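Local coordinates for protein CT253 (Chlamydia trachomatis serovar L2, PDB 6UXC) that is of unknown function, a probable lipoprotein of the DUF7499 family whose single chain packs helices against a mixed beta-sheet, at residues 175-178 with 179-183. Residues are numbered along the deposited sequence; the frame is centred on the assembly and turned at random.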
loop_
_atom_site.group_PDB
_atom_site.type_symbol
_atom_site.label_atom_id
_atom_site.label_comp_id
_atom_site.label_asym_id
_atom_site.label_seq_id
_atom_site.Cartn_x
_atom_site.Cartn_y
_atom_site.Cartn_z
ATOM N N ARG A 175 1.137 8.939 -2.590
ATOM C CA ARG A 175 1.680 9.407 -3.859
ATOM C C ARG A 175 3.036 8.778 -4.142
ATOM O O ARG A 175 3.288 8.325 -5.266
ATOM C CB ARG A 175 1.809 10.922 -3.844
ATOM C CG ARG A 175 0.510 11.676 -3.923
ATOM C CD ARG A 175 0.836 13.142 -3.781
ATOM N NE ARG A 175 -0.338 13.999 -3.733
ATOM C CZ ARG A 175 -0.443 15.074 -2.958
ATOM N NH1 ARG A 175 0.544 15.416 -2.136
ATOM N NH2 ARG A 175 -1.548 15.801 -2.991
ATOM N N GLU A 176 3.897 8.687 -3.123
ATOM C CA GLU A 176 5.228 8.121 -3.328
ATOM C C GLU A 176 5.155 6.628 -3.602
ATOM O O GLU A 176 5.915 6.103 -4.428
ATOM C CB GLU A 176 6.144 8.368 -2.124
ATOM C CG GLU A 176 7.592 7.901 -2.405
ATOM C CD GLU A 176 8.620 8.279 -1.323
ATOM O OE1 GLU A 176 9.740 8.695 -1.694
ATOM O OE2 GLU A 176 8.341 8.139 -0.128
ATOM N N ILE A 177 4.270 5.924 -2.899
ATOM C CA ILE A 177 4.149 4.486 -3.098
ATOM C C ILE A 177 3.812 4.202 -4.557
ATOM O O ILE A 177 4.438 3.362 -5.213
ATOM C CB ILE A 177 3.092 3.900 -2.149
ATOM C CG1 ILE A 177 3.606 3.870 -0.700
ATOM C CG2 ILE A 177 2.701 2.528 -2.612
ATOM C CD1 ILE A 177 2.493 3.638 0.315
ATOM N N VAL A 178 2.811 4.903 -5.084
ATOM C CA VAL A 178 2.373 4.599 -6.439
ATOM C C VAL A 178 3.405 5.061 -7.457
ATOM O O VAL A 178 3.614 4.381 -8.466
ATOM C CB VAL A 178 0.987 5.198 -6.701
ATOM C CG1 VAL A 178 0.626 5.081 -8.165
ATOM C CG2 VAL A 178 -0.054 4.475 -5.864
ATOM N N ALA A 179 4.107 6.169 -7.200
ATOM C CA ALA A 179 5.142 6.607 -8.136
ATOM C C ALA A 179 6.247 5.568 -8.251
ATOM O O ALA A 179 6.748 5.305 -9.356
ATOM C CB ALA A 179 5.737 7.952 -7.700
ATOM N N ARG A 180 6.634 4.964 -7.114
ATOM C CA ARG A 180 7.663 3.932 -7.122
ATOM C C ARG A 180 7.179 2.670 -7.824
ATOM O O ARG A 180 7.926 2.071 -8.611
ATOM C CB ARG A 180 8.080 3.600 -5.693
ATOM C CG ARG A 180 8.800 4.746 -5.012
ATOM C CD ARG A 180 10.154 5.024 -5.665
ATOM N NE ARG A 180 11.144 5.296 -4.635
ATOM C CZ ARG A 180 11.325 6.481 -4.062
ATOM N NH1 ARG A 180 10.589 7.524 -4.431
ATOM N NH2 ARG A 180 12.251 6.619 -3.121
ATOM N N VAL A 181 5.947 2.248 -7.545
ATOM C CA VAL A 181 5.412 1.068 -8.216
ATOM C C VAL A 181 5.402 1.295 -9.721
ATOM O O VAL A 181 5.795 0.418 -10.501
ATOM C CB VAL A 181 4.012 0.736 -7.687
ATOM C CG1 VAL A 181 3.377 -0.389 -8.537
ATOM C CG2 VAL A 181 4.119 0.298 -6.218
ATOM N N GLU A 182 4.924 2.465 -10.150
ATOM C CA GLU A 182 4.905 2.783 -11.576
ATOM C C GLU A 182 6.290 2.705 -12.179
ATOM O O GLU A 182 6.482 2.169 -13.287
ATOM C CB GLU A 182 4.347 4.186 -11.787
ATOM C CG GLU A 182 2.887 4.308 -11.531
ATOM C CD GLU A 182 2.390 5.712 -11.777
ATOM O OE1 GLU A 182 3.177 6.670 -11.603
ATOM O OE2 GLU A 182 1.211 5.867 -12.142
ATOM N N GLY A 183 7.269 3.276 -11.476
ATOM C CA GLY A 183 8.624 3.282 -11.994
ATOM C C GLY A 183 9.203 1.888 -12.152
ATOM O O GLY A 183 9.804 1.565 -13.181
#
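E176 and R180, one helical turn apart, run side by side and join in a salt bridge, with OE1 of E176 3.1 Å from NH1 of R180. The carboxylate and guanidinium planes stand 88° apart, so this is no flat two-pronged pairing: OE1 meets the guanidinium obliquely, and NH2 of R180 lies further from that oxygen, at 3.6 Å. Torsions account for the approach. E176 swings CG away from its backbone N (chi1 -174°) and then runs extended, whereas R180 bends at chi2 and chi3, which turns its guanidinium back along the helix. CG of R180 also rests 3.2 Å from O of E176, the carbonyl that accepts the backbone N-H of R180. NE of R180 forms a salt bridge with OE1 of E136 on strand 131-143; the arginine thus bridges two acids, E176 and E136, and probably eases the repulsion between them.

V178 and E182 form another i to i+4 pair. V178, buried against R52 and L53 of helix 41-55, places its methyl CG1 beside the E182 carboxylate, 4.1 Å from CD, while OE2 of E182 is hydrogen-bonded to OG of S56. L53 and S56 both belong to the sodium site. CG of E182 passes 3.2 Å from O of V178.

Beneath this second pair, the backbone bond from N of E182 to O of V178 is 2.9 Å long and nearly straight at 169°. Three similar i to i+4 bonds precede it, starting with A179 to R175, where CB of A179 also lies 3.5 Å from O of R175. I177 and V181, their CG2 atoms 4.5 Å apart, face strand 113-124, giving the pattern of an amphipathic alpha-helix laid on a beta-sheet, with an i to i+4 Glu-Arg salt bridge along one flank.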